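Local coordinates for uncharacterized protein (Chaetomium thermophilum, PDB 3LPZ) that probably serves in the biogenesis of tail-anchored membrane proteins as the Get4 component of the Get pathway, acting as an alpha-solenoid scaffold that binds Get5, at residues A17-R22 and A35-L40; R39-R44 and V55-S60; D76-L81 and L101-L106; A154-L159 and A171-E176. All blocks are in the same frame, centred on the assembly; numbering follows the deposited sequence.

Contact 1 of 4, residues A17-R22 and A35-L40; sequences ARLQRR and AQETRL
Glu37 reaches across from helix 28-47 to grip Arg22 of helix 11-25. Its CG stands anti to the backbone N (chi1 -177°), and the extended chain beyond carries the carboxylate clear of its own helix. CB and CG act as the spacer; CD is the first atom to arrive, 3.2 Å from Arg22 NH1. At the tip, OE1 accepts a hydrogen bond from Arg22 NH1 at 2.7 Å, which makes the pair a salt bridge. The N-H points almost straight at it (173°), within the guanidinium plane but from above the plane of the carboxylate. OE2 rests 3.9 Å from Leu19 CD2 and accepts from two waters, one of which also accepts from Arg22 NH1.

Segments 17-22 and 35-40 run antiparallel, at 162°, on successive helices paired as an alpha-alpha hairpin of the kind from which an alpha-solenoid is built. On the buried side of the salt bridge, Leu19 CD1 packs 3.5 Å from Thr38 OG1. That hydroxyl suits a buried place because it is hydrogen-bonded to Ala34 O, one turn back, while leucine fills the gap between the axes. An alanine at Glu37 would probably leave the guanidinium of Arg22 without its acidic mate and uncover one side of Leu19 CD2.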
loop_
_atom_site.group_PDB
_atom_site.type_symbol
_atom_site.label_atom_id
_atom_site.label_comp_id
_atom_site.label_asym_id
_atom_site.label_seq_id
_atom_site.Cartn_x
_atom_site.Cartn_y
_atom_site.Cartn_z
ATOM N N ALA A 17 3.220 34.241 -13.260
ATOM C CA ALA A 17 3.599 35.171 -12.199
ATOM C C ALA A 17 2.429 36.105 -11.875
ATOM O O ALA A 17 2.148 36.385 -10.697
ATOM C CB ALA A 17 4.882 35.972 -12.592
ATOM N N ARG A 18 1.751 36.567 -12.924
ATOM C CA ARG A 18 0.572 37.424 -12.793
ATOM C C ARG A 18 -0.533 36.731 -11.991
ATOM O O ARG A 18 -1.049 37.294 -11.026
ATOM C CB ARG A 18 0.069 37.849 -14.182
ATOM C CG ARG A 18 -0.808 39.094 -14.188
ATOM C CD ARG A 18 -0.886 39.738 -15.579
ATOM N NE ARG A 18 -1.587 38.905 -16.558
ATOM C CZ ARG A 18 -1.034 38.389 -17.655
ATOM N NH1 ARG A 18 0.241 38.618 -17.936
ATOM N NH2 ARG A 18 -1.762 37.645 -18.475
ATOM N N LEU A 19 -0.876 35.506 -12.384
ATOM C CA LEU A 19 -1.859 34.693 -11.651
ATOM C C LEU A 19 -1.423 34.428 -10.209
ATOM O O LEU A 19 -2.223 34.587 -9.301
ATOM C CB LEU A 19 -2.169 33.374 -12.391
ATOM C CG LEU A 19 -2.853 33.551 -13.750
ATOM C CD1 LEU A 19 -2.801 32.260 -14.549
ATOM C CD2 LEU A 19 -4.315 34.053 -13.595
ATOM N N GLN A 20 -0.160 34.048 -9.998
ATOM C CA GLN A 20 0.353 33.800 -8.623
ATOM C C GLN A 20 0.276 35.018 -7.695
ATOM O O GLN A 20 -0.133 34.898 -6.517
ATOM C CB GLN A 20 1.777 33.252 -8.651
ATOM C CG GLN A 20 1.818 31.808 -9.110
ATOM C CD GLN A 20 3.229 31.303 -9.282
ATOM O OE1 GLN A 20 4.091 32.016 -9.776
ATOM N NE2 GLN A 20 3.473 30.073 -8.866
ATOM N N ARG A 21 0.661 36.180 -8.228
ATOM C CA ARG A 21 0.595 37.416 -7.450
ATOM C C ARG A 21 -0.847 37.774 -7.092
ATOM O O ARG A 21 -1.123 38.092 -5.941
ATOM C CB ARG A 21 1.308 38.582 -8.149
ATOM C CG ARG A 21 1.246 39.897 -7.362
ATOM C CD ARG A 21 2.588 40.630 -7.353
ATOM N NE ARG A 21 3.668 39.810 -6.799
ATOM C CZ ARG A 21 4.864 40.280 -6.453
ATOM N NH1 ARG A 21 5.138 41.567 -6.600
ATOM N NH2 ARG A 21 5.786 39.460 -5.960
ATOM N N ARG A 22 -1.776 37.692 -8.049
ATOM C CA ARG A 22 -3.191 37.914 -7.718
ATOM C C ARG A 22 -3.668 37.018 -6.584
ATOM O O ARG A 22 -4.400 37.469 -5.687
ATOM C CB ARG A 22 -4.090 37.718 -8.936
ATOM C CG ARG A 22 -3.991 38.849 -9.932
ATOM C CD ARG A 22 -4.750 38.531 -11.191
ATOM N NE ARG A 22 -6.168 38.285 -10.949
ATOM C CZ ARG A 22 -6.992 37.787 -11.867
ATOM N NH1 ARG A 22 -6.519 37.481 -13.071
ATOM N NH2 ARG A 22 -8.277 37.600 -11.591
ATOM N N ALA A 35 -8.299 31.471 -10.105
ATOM C CA ALA A 35 -8.315 30.034 -10.398
ATOM C C ALA A 35 -9.163 29.781 -11.636
ATOM O O ALA A 35 -8.793 28.966 -12.487
ATOM C CB ALA A 35 -8.834 29.224 -9.198
ATOM N N GLN A 36 -10.290 30.490 -11.754
ATOM C CA GLN A 36 -11.148 30.345 -12.939
ATOM C C GLN A 36 -10.477 30.840 -14.207
ATOM O O GLN A 36 -10.629 30.236 -15.283
ATOM C CB GLN A 36 -12.517 31.037 -12.737
ATOM C CG GLN A 36 -13.390 30.336 -11.681
ATOM C CD GLN A 36 -13.614 28.851 -11.976
ATOM O OE1 GLN A 36 -14.108 28.484 -13.049
ATOM N NE2 GLN A 36 -13.246 27.991 -11.025
ATOM N N GLU A 37 -9.735 31.942 -14.091
ATOM C CA GLU A 37 -9.023 32.463 -15.234
ATOM C C GLU A 37 -7.896 31.488 -15.597
ATOM O O GLU A 37 -7.580 31.315 -16.756
ATOM C CB GLU A 37 -8.461 33.843 -14.915
ATOM C CG GLU A 37 -7.739 34.515 -16.091
ATOM C CD GLU A 37 -7.292 35.900 -15.747
ATOM O OE1 GLU A 37 -8.061 36.601 -15.043
ATOM O OE2 GLU A 37 -6.172 36.287 -16.170
ATOM N N THR A 38 -7.290 30.852 -14.593
ATOM C CA THR A 38 -6.252 29.826 -14.860
ATOM C C THR A 38 -6.820 28.675 -15.711
ATOM O O THR A 38 -6.169 28.210 -16.650
ATOM C CB THR A 38 -5.637 29.291 -13.542
ATOM O OG1 THR A 38 -5.122 30.401 -12.784
ATOM C CG2 THR A 38 -4.482 28.275 -13.798
ATOM N N ARG A 39 -8.027 28.207 -15.377
ATOM C CA ARG A 39 -8.680 27.133 -16.151
ATOM C C ARG A 39 -8.846 27.533 -17.604
ATOM O O ARG A 39 -8.608 26.712 -18.498
ATOM C CB ARG A 39 -10.084 26.804 -15.610
ATOM C CG ARG A 39 -10.124 26.184 -14.231
ATOM C CD ARG A 39 -11.601 25.936 -13.861
ATOM N NE ARG A 39 -12.300 25.122 -14.862
ATOM C CZ ARG A 39 -13.588 25.254 -15.206
ATOM N NH1 ARG A 39 -14.348 26.213 -14.665
ATOM N NH2 ARG A 39 -14.107 24.437 -16.127
ATOM N N LEU A 40 -9.317 28.762 -17.838
ATOM C CA LEU A 40 -9.531 29.239 -19.194
ATOM C C LEU A 40 -8.199 29.307 -19.970
ATOM O O LEU A 40 -8.118 28.827 -21.091
ATOM C CB LEU A 40 -10.247 30.604 -19.203
ATOM C CG LEU A 40 -10.846 31.126 -20.516
ATOM C CD1 LEU A 40 -12.031 30.255 -21.051
ATOM C CD2 LEU A 40 -11.319 32.581 -20.315
HETATM O O HOH W 1 -3.583 35.343 -17.286
HETATM O O HOH W 2 -4.066 37.745 -14.551
HETATM O O HOH W 3 -10.088 37.256 -13.859
#

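Contact 2 of 4, residues R39-R44 and V55-S60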
loop_
_atom_site.group_PDB
_atom_site.type_symbol
_atom_site.label_atom_id
_atom_site.label_comp_id
_atom_site.label_asym_id
_atom_site.label_seq_id
_atom_site.Cartn_x
_atom_site.Cartn_y
_atom_site.Cartn_z
ATOM N N ARG A 39 -8.027 28.207 -15.377
ATOM C CA ARG A 39 -8.680 27.133 -16.151
ATOM C C ARG A 39 -8.846 27.533 -17.604
ATOM O O ARG A 39 -8.608 26.712 -18.498
ATOM C CB ARG A 39 -10.084 26.804 -15.610
ATOM C CG ARG A 39 -10.124 26.184 -14.231
ATOM C CD ARG A 39 -11.601 25.936 -13.861
ATOM N NE ARG A 39 -12.300 25.122 -14.862
ATOM C CZ ARG A 39 -13.588 25.254 -15.206
ATOM N NH1 ARG A 39 -14.348 26.213 -14.665
ATOM N NH2 ARG A 39 -14.107 24.437 -16.127
ATOM N N LEU A 40 -9.317 28.762 -17.838
ATOM C CA LEU A 40 -9.531 29.239 -19.194
ATOM C C LEU A 40 -8.199 29.307 -19.970
ATOM O O LEU A 40 -8.118 28.827 -21.091
ATOM C CB LEU A 40 -10.247 30.604 -19.203
ATOM C CG LEU A 40 -10.846 31.126 -20.516
ATOM C CD1 LEU A 40 -12.031 30.255 -21.051
ATOM C CD2 LEU A 40 -11.319 32.581 -20.315
ATOM N N VAL A 41 -7.166 29.883 -19.369
ATOM C CA VAL A 41 -5.880 29.989 -20.054
ATOM C C VAL A 41 -5.291 28.590 -20.378
ATOM O O VAL A 41 -4.833 28.339 -21.525
ATOM C CB VAL A 41 -4.895 30.846 -19.224
ATOM C CG1 VAL A 41 -3.540 30.846 -19.843
ATOM C CG2 VAL A 41 -5.426 32.286 -19.113
ATOM N N ALA A 42 -5.299 27.698 -19.377
ATOM C CA ALA A 42 -4.810 26.347 -19.568
ATOM C C ALA A 42 -5.603 25.625 -20.674
ATOM O O ALA A 42 -5.010 24.937 -21.524
ATOM C CB ALA A 42 -4.889 25.536 -18.250
ATOM N N ALA A 43 -6.931 25.760 -20.656
ATOM C CA ALA A 43 -7.766 25.107 -21.682
ATOM C C ALA A 43 -7.416 25.616 -23.092
ATOM O O ALA A 43 -7.346 24.825 -24.040
ATOM C CB ALA A 43 -9.272 25.269 -21.383
ATOM N N ARG A 44 -7.176 26.914 -23.245
ATOM C CA ARG A 44 -6.702 27.403 -24.557
ATOM C C ARG A 44 -5.390 26.758 -25.025
ATOM O O ARG A 44 -5.298 26.339 -26.181
ATOM C CB ARG A 44 -6.548 28.902 -24.566
ATOM C CG ARG A 44 -7.886 29.631 -24.636
ATOM C CD ARG A 44 -7.709 31.063 -24.147
ATOM N NE ARG A 44 -8.964 31.806 -24.168
ATOM C CZ ARG A 44 -9.142 32.982 -23.572
ATOM N NH1 ARG A 44 -8.146 33.548 -22.879
ATOM N NH2 ARG A 44 -10.325 33.583 -23.648
ATOM N N VAL A 55 0.245 22.295 -18.533
ATOM C CA VAL A 55 0.762 21.619 -17.356
ATOM C C VAL A 55 1.516 22.574 -16.428
ATOM O O VAL A 55 1.307 22.543 -15.209
ATOM C CB VAL A 55 1.666 20.383 -17.743
ATOM C CG1 VAL A 55 2.581 19.951 -16.560
ATOM C CG2 VAL A 55 0.810 19.218 -18.199
ATOM N N ASP A 56 2.402 23.402 -16.984
ATOM C CA ASP A 56 3.206 24.304 -16.143
ATOM C C ASP A 56 2.266 25.289 -15.447
ATOM O O ASP A 56 2.406 25.539 -14.254
ATOM C CB ASP A 56 4.255 25.073 -16.955
ATOM C CG ASP A 56 5.464 24.223 -17.343
ATOM O OD1 ASP A 56 5.678 23.129 -16.784
ATOM O OD2 ASP A 56 6.210 24.655 -18.237
ATOM N N ILE A 57 1.299 25.823 -16.193
ATOM C CA ILE A 57 0.310 26.745 -15.627
ATOM C C ILE A 57 -0.504 26.106 -14.492
ATOM O O ILE A 57 -0.577 26.657 -13.387
ATOM C CB ILE A 57 -0.632 27.313 -16.715
ATOM C CG1 ILE A 57 0.180 28.217 -17.663
ATOM C CG2 ILE A 57 -1.808 28.095 -16.071
ATOM C CD1 ILE A 57 -0.502 28.487 -18.985
ATOM N N LEU A 58 -1.110 24.955 -14.764
ATOM C CA LEU A 58 -1.919 24.268 -13.740
ATOM C C LEU A 58 -1.100 23.873 -12.507
ATOM O O LEU A 58 -1.554 24.063 -11.365
ATOM C CB LEU A 58 -2.620 23.028 -14.347
ATOM C CG LEU A 58 -3.697 23.417 -15.370
ATOM C CD1 LEU A 58 -4.202 22.196 -16.143
ATOM C CD2 LEU A 58 -4.856 24.130 -14.693
ATOM N N ALA A 59 0.083 23.293 -12.721
ATOM C CA ALA A 59 0.909 22.863 -11.578
ATOM C C ALA A 59 1.360 24.058 -10.724
ATOM O O ALA A 59 1.290 23.992 -9.510
ATOM C CB ALA A 59 2.152 22.004 -12.044
ATOM N N SER A 60 1.824 25.140 -11.353
ATOM C CA SER A 60 2.328 26.276 -10.570
ATOM C C SER A 60 1.195 26.947 -9.803
ATOM O O SER A 60 1.332 27.227 -8.613
ATOM C CB SER A 60 2.997 27.330 -11.466
ATOM O OG SER A 60 4.005 26.742 -12.252
#
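Ile57 and Val41 meet because of how each turns about its first side-chain bond. In Ile57, CG1 lies beside the backbone N (chi1 -67°) and the chain then runs on extended, so CD1 is pushed out toward helix 28-47. In Val41, CG1 is anti to the backbone N (chi1 174°) and extends to receive it. The two methyls, Val41 CG1 and Ile57 CD1, touch at 3.9 Å, with the side chains crossing at about a right angle.

Next to them, Ala42 CB points into the branched end of Leu58. Ala42 CB lies 3.8 Å from Leu58 CG and equally near Leu58 CD2, with Leu58 CD1 only slightly farther off, so one methyl sits against the whole fork of the leucine. Alanine fits here because the backbones draw close, with Ala42 CA and Ile57 CA 6.5 Å apart, a spacing that its single methyl fills.

The pair joins helix 28-47 to helix 51-67, consecutive helices of the solenoid. Ile57 also touches Ile12 and Ile16 of helix 11-25, and Leu58 touches Leu80 of helix 71-88, which extends the apolar seam to both adjoining helices. Across this contact the chemistry is purely apolar: between these two segments, cohesion comes from the burial of methyl groups and from the fit of their shapes, not from directed bonds.

Contact 3 of 4, residues D76-L81 and L101-L106; sequences DLAVLL and LGCLRL
Helices 71-88 and 94-104 come together where Ala78 faces Cys103, their CA atoms 6.5 Å apart, and the two backbones run in roughly opposite directions. Both CB atoms point across the gap, and Ala78 CB approaches Cys103 CB to 4.1 Å. At such a spacing small residues are the natural occupants: alanine brings a single methyl, and cysteine adds just one further heavy atom.

That atom, SG, lies beside the backbone N of its own residue (chi1 -65°), which carries it across to helix 71-88. There it touches two groups of that helix, Leu81 CD2 at 4.1 Å and Ala78 CB at 4.2 Å from Cys103 SG. Leu81, one helical turn on from Ala78, has its CG anti to the backbone N (chi1 171°), and one branch of its fork touches the sulfur.

Ser62 of helix 51-67 touches both Ala78 and Cys103, and Phe117 of helix 112-128 also packs on Ala78, so the contact lies among four successive helices of the alpha-solenoid. Its small interface, 89 Å² in all, is buried. Between these segments the sulfur behaves as a bulky apolar atom, and what joins them is van der Waals contact of a thiol with aliphatic groups.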
loop_
_atom_site.group_PDB
_atom_site.type_symbol
_atom_site.label_atom_id
_atom_site.label_comp_id
_atom_site.label_asym_id
_atom_site.label_seq_id
_atom_site.Cartn_x
_atom_site.Cartn_y
_atom_site.Cartn_z
ATOM N N ASP A 76 -8.957 21.413 -7.016
ATOM C CA ASP A 76 -9.644 21.270 -8.292
ATOM C C ASP A 76 -8.640 21.462 -9.448
ATOM O O ASP A 76 -8.649 20.711 -10.431
ATOM C CB ASP A 76 -10.789 22.274 -8.388
ATOM C CG ASP A 76 -12.023 21.836 -7.613
ATOM O OD1 ASP A 76 -12.070 20.694 -7.099
ATOM O OD2 ASP A 76 -12.968 22.642 -7.515
ATOM N N LEU A 77 -7.747 22.442 -9.319
ATOM C CA LEU A 77 -6.704 22.612 -10.346
ATOM C C LEU A 77 -5.736 21.426 -10.402
ATOM O O LEU A 77 -5.265 21.057 -11.486
ATOM C CB LEU A 77 -5.925 23.915 -10.144
ATOM C CG LEU A 77 -6.258 25.053 -11.094
ATOM C CD1 LEU A 77 -7.741 25.144 -11.431
ATOM C CD2 LEU A 77 -5.699 26.343 -10.619
ATOM N N ALA A 78 -5.433 20.853 -9.233
ATOM C CA ALA A 78 -4.550 19.676 -9.180
ATOM C C ALA A 78 -5.212 18.488 -9.880
ATOM O O ALA A 78 -4.551 17.728 -10.576
ATOM C CB ALA A 78 -4.170 19.323 -7.715
ATOM N N VAL A 79 -6.520 18.322 -9.690
ATOM C CA VAL A 79 -7.269 17.267 -10.418
ATOM C C VAL A 79 -7.257 17.538 -11.930
ATOM O O VAL A 79 -7.083 16.600 -12.745
ATOM C CB VAL A 79 -8.739 17.110 -9.855
ATOM C CG1 VAL A 79 -9.595 16.155 -10.705
ATOM C CG2 VAL A 79 -8.690 16.605 -8.392
ATOM N N LEU A 80 -7.416 18.811 -12.318
ATOM C CA LEU A 80 -7.387 19.191 -13.738
ATOM C C LEU A 80 -6.009 18.876 -14.340
ATOM O O LEU A 80 -5.893 18.499 -15.494
ATOM C CB LEU A 80 -7.712 20.686 -13.890
ATOM C CG LEU A 80 -7.924 21.244 -15.299
ATOM C CD1 LEU A 80 -8.944 20.400 -16.073
ATOM C CD2 LEU A 80 -8.342 22.735 -15.250
ATOM N N LEU A 81 -4.965 19.027 -13.530
ATOM C CA LEU A 81 -3.615 18.754 -13.960
ATOM C C LEU A 81 -3.486 17.276 -14.354
ATOM O O LEU A 81 -2.881 16.954 -15.380
ATOM C CB LEU A 81 -2.615 19.104 -12.843
ATOM C CG LEU A 81 -1.146 18.664 -13.053
ATOM C CD1 LEU A 81 -0.553 19.352 -14.312
ATOM C CD2 LEU A 81 -0.283 18.916 -11.789
ATOM N N LEU A 101 3.534 15.167 -6.942
ATOM C CA LEU A 101 3.980 15.128 -5.528
ATOM C C LEU A 101 4.062 16.522 -4.930
ATOM O O LEU A 101 3.765 16.710 -3.753
ATOM C CB LEU A 101 5.344 14.399 -5.376
ATOM C CG LEU A 101 5.303 12.908 -5.711
ATOM C CD1 LEU A 101 6.720 12.378 -5.767
ATOM C CD2 LEU A 101 4.467 12.116 -4.658
ATOM N N GLY A 102 4.453 17.505 -5.739
ATOM C CA GLY A 102 4.473 18.888 -5.270
ATOM C C GLY A 102 3.068 19.345 -4.864
ATOM O O GLY A 102 2.908 20.057 -3.847
ATOM N N CYS A 103 2.053 18.976 -5.644
ATOM C CA CYS A 103 0.653 19.297 -5.267
ATOM C C CYS A 103 0.205 18.518 -4.024
ATOM O O CYS A 103 -0.348 19.101 -3.064
ATOM C CB CYS A 103 -0.320 19.019 -6.424
ATOM S SG CYS A 103 -0.070 20.086 -7.877
ATOM N N LEU A 104 0.459 17.212 -4.047
ATOM C CA LEU A 104 0.046 16.291 -2.973
ATOM C C LEU A 104 0.439 16.778 -1.583
ATOM O O LEU A 104 -0.385 16.782 -0.645
ATOM C CB LEU A 104 0.672 14.899 -3.192
ATOM C CG LEU A 104 0.262 13.797 -2.189
ATOM C CD1 LEU A 104 -1.240 13.570 -2.248
ATOM C CD2 LEU A 104 1.017 12.443 -2.439
ATOM N N ARG A 105 1.706 17.171 -1.454
ATOM C CA ARG A 105 2.266 17.518 -0.159
ATOM C C ARG A 105 1.731 18.858 0.351
ATOM O O ARG A 105 1.878 19.173 1.520
ATOM C CB ARG A 105 3.783 17.549 -0.231
ATOM C CG ARG A 105 4.389 16.160 -0.473
ATOM C CD ARG A 105 5.897 16.231 -0.249
ATOM N NE ARG A 105 6.630 14.984 -0.531
ATOM C CZ ARG A 105 6.750 13.959 0.314
ATOM N NH1 ARG A 105 6.139 13.990 1.498
ATOM N NH2 ARG A 105 7.474 12.885 -0.034
ATOM N N LEU A 106 1.097 19.644 -0.519
ATOM C CA LEU A 106 0.533 20.926 -0.080
ATOM C C LEU A 106 -0.938 20.899 0.328
ATOM O O LEU A 106 -1.445 21.894 0.844
ATOM C CB LEU A 106 0.806 22.023 -1.114
ATOM C CG LEU A 106 2.279 22.428 -1.328
ATOM C CD1 LEU A 106 2.414 23.234 -2.637
ATOM C CD2 LEU A 106 2.839 23.231 -0.161
#

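Contact 4 of 4, residues A154-L159 and A171-E176; sequences AAEKHL and ARMEYE
Glu156 OE2 meets the carboxylate of Glu174 across the contact, while Glu156 OE1 forms a salt bridge with Arg192 of helix 186-199. Glu156 OE2 and Glu174 OE2 are 2.4 Å apart, a separation so short that its exact value is doubtful. The two side chains cross at about a right angle, their carboxylate planes 36° apart. Glu174 also touches Arg192, so this one arginine lies against both acids.

Beside the acids sits Met173. With CG anti to the backbone N (chi1 -177°) and bends farther along, it lays SD 3.9 Å from Ala155 CB and CE 3.8 Å from Glu156 CG. Segments 154-159 and 171-176 run antiparallel at 159°, as in the paired helices of an alpha-solenoid, their axes 11.0 Å apart. A long, flexible methionine suits that distance, as a small alanine faces it.

An alanine in place of Glu156 would probably leave Arg192 without its salt-bridge partner here and strip Met173 CE of its aliphatic support. Two acids gathered near one arginine imply an interface where the positive charge probably eases their closeness, and one of them may hold a proton, beside the apolar contact of Met173 with Ala155.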
loop_
_atom_site.group_PDB
_atom_site.type_symbol
_atom_site.label_atom_id
_atom_site.label_comp_id
_atom_site.label_asym_id
_atom_site.label_seq_id
_atom_site.Cartn_x
_atom_site.Cartn_y
_atom_site.Cartn_z
ATOM N N ALA A 154 -5.497 2.557 5.639
ATOM C CA ALA A 154 -5.314 3.153 4.327
ATOM C C ALA A 154 -3.819 3.086 3.898
ATOM O O ALA A 154 -3.515 2.775 2.737
ATOM C CB ALA A 154 -5.848 4.595 4.334
ATOM N N ALA A 155 -2.893 3.328 4.828
ATOM C CA ALA A 155 -1.466 3.267 4.499
ATOM C C ALA A 155 -1.065 1.873 4.005
ATOM O O ALA A 155 -0.290 1.769 3.061
ATOM C CB ALA A 155 -0.592 3.682 5.693
ATOM N N GLU A 156 -1.588 0.815 4.636
ATOM C CA GLU A 156 -1.185 -0.574 4.290
ATOM C C GLU A 156 -1.429 -0.876 2.820
ATOM O O GLU A 156 -0.569 -1.467 2.156
ATOM C CB GLU A 156 -1.913 -1.611 5.132
ATOM C CG GLU A 156 -1.566 -1.601 6.615
ATOM C CD GLU A 156 -2.485 -2.524 7.427
ATOM O OE1 GLU A 156 -3.702 -2.656 7.119
ATOM O OE2 GLU A 156 -1.991 -3.120 8.381
ATOM N N LYS A 157 -2.590 -0.463 2.309
ATOM C CA LYS A 157 -2.936 -0.719 0.910
ATOM C C LYS A 157 -1.972 -0.083 -0.095
ATOM O O LYS A 157 -1.725 -0.675 -1.143
ATOM C CB LYS A 157 -4.389 -0.308 0.611
ATOM C CG LYS A 157 -5.412 -1.161 1.378
ATOM C CD LYS A 157 -6.802 -0.515 1.357
ATOM C CE LYS A 157 -7.800 -1.327 2.192
ATOM N NZ LYS A 157 -9.183 -0.880 1.884
ATOM N N HIS A 158 -1.431 1.103 0.209
ATOM C CA HIS A 158 -0.442 1.731 -0.672
ATOM C C HIS A 158 0.977 1.197 -0.463
ATOM O O HIS A 158 1.676 0.910 -1.442
ATOM C CB HIS A 158 -0.469 3.237 -0.497
ATOM C CG HIS A 158 -1.723 3.856 -1.026
ATOM N ND1 HIS A 158 -1.925 4.079 -2.372
ATOM C CD2 HIS A 158 -2.857 4.256 -0.395
ATOM C CE1 HIS A 158 -3.121 4.622 -2.544
ATOM N NE2 HIS A 158 -3.707 4.737 -1.361
ATOM N N LEU A 159 1.376 1.018 0.802
ATOM C CA LEU A 159 2.764 0.591 1.083
ATOM C C LEU A 159 3.108 -0.785 0.518
ATOM O O LEU A 159 4.260 -1.007 0.150
ATOM C CB LEU A 159 3.091 0.678 2.576
ATOM C CG LEU A 159 3.174 2.139 3.082
ATOM C CD1 LEU A 159 3.100 2.183 4.598
ATOM C CD2 LEU A 159 4.464 2.894 2.544
ATOM N N ALA A 171 6.558 -1.773 8.235
ATOM C CA ALA A 171 6.913 -2.541 9.431
ATOM C C ALA A 171 6.953 -1.641 10.695
ATOM O O ALA A 171 6.465 -2.037 11.766
ATOM C CB ALA A 171 8.264 -3.247 9.213
ATOM N N ARG A 172 7.511 -0.440 10.560
ATOM C CA ARG A 172 7.540 0.532 11.688
ATOM C C ARG A 172 6.157 1.048 12.055
ATOM O O ARG A 172 5.857 1.257 13.241
ATOM C CB ARG A 172 8.468 1.711 11.380
ATOM C CG ARG A 172 9.930 1.316 11.443
ATOM C CD ARG A 172 10.890 2.529 11.338
ATOM N NE ARG A 172 12.257 2.086 11.028
ATOM C CZ ARG A 172 13.078 1.492 11.899
ATOM N NH1 ARG A 172 12.680 1.243 13.145
ATOM N NH2 ARG A 172 14.301 1.132 11.524
ATOM N N MET A 173 5.301 1.207 11.053
ATOM C CA MET A 173 3.895 1.544 11.296
ATOM C C MET A 173 3.183 0.397 12.032
ATOM O O MET A 173 2.482 0.630 13.012
ATOM C CB MET A 173 3.173 1.889 9.988
ATOM C CG MET A 173 1.697 2.328 10.169
ATOM S SD MET A 173 0.627 1.763 8.818
ATOM C CE MET A 173 0.406 0.077 9.388
ATOM N N GLU A 174 3.360 -0.829 11.562
ATOM C CA GLU A 174 2.792 -1.984 12.262
ATOM C C GLU A 174 3.330 -2.090 13.686
ATOM O O GLU A 174 2.588 -2.456 14.591
ATOM C CB GLU A 174 2.996 -3.317 11.516
ATOM C CG GLU A 174 2.389 -3.446 10.076
ATOM C CD GLU A 174 0.882 -3.330 9.983
ATOM O OE1 GLU A 174 0.172 -3.386 11.016
ATOM O OE2 GLU A 174 0.392 -3.172 8.848
ATOM N N TYR A 175 4.615 -1.804 13.886
ATOM C CA TYR A 175 5.160 -1.811 15.236
ATOM C C TYR A 175 4.503 -0.721 16.116
ATOM O O TYR A 175 4.172 -0.986 17.274
ATOM C CB TYR A 175 6.700 -1.646 15.273
ATOM C CG TYR A 175 7.203 -2.016 16.638
ATOM C CD1 TYR A 175 7.312 -3.354 16.995
ATOM C CD2 TYR A 175 7.500 -1.051 17.594
ATOM C CE1 TYR A 175 7.725 -3.743 18.240
ATOM C CE2 TYR A 175 7.932 -1.439 18.892
ATOM C CZ TYR A 175 8.021 -2.800 19.191
ATOM O OH TYR A 175 8.431 -3.244 20.427
ATOM N N GLU A 176 4.327 0.491 15.584
ATOM C CA GLU A 176 3.621 1.564 16.337
ATOM C C GLU A 176 2.200 1.148 16.695
ATOM O O GLU A 176 1.703 1.411 17.810
ATOM C CB GLU A 176 3.591 2.898 15.568
ATOM C CG GLU A 176 4.945 3.597 15.481
ATOM C CD GLU A 176 5.568 3.892 16.861
ATOM O OE1 GLU A 176 4.878 4.466 17.740
ATOM O OE2 GLU A 176 6.747 3.539 17.068
#

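In the fold
Contacts 1, 2 and 3 follow one another along the N-terminal part of the chain. Contacts 1 and 2 share helix 28-47, with centres about 9 Å apart, and they touch through Thr38 CG2 and Ile57 CG2 at 3.5 Å. Contact 3 lies about 12 Å from contact 2, centre to centre; Leu58 CD2 and Leu80 CD2 meet there at 3.8 Å, so the three form continuous packing from helix 11-25 to helix 94-104. Contact 4 comes later in the chain, nearer its middle, about 24 Å from contact 3 between centres and without touching it. Helix-on-helix joints in series are what give an alpha-solenoid its elongated body, consistent with a scaffold for several partners.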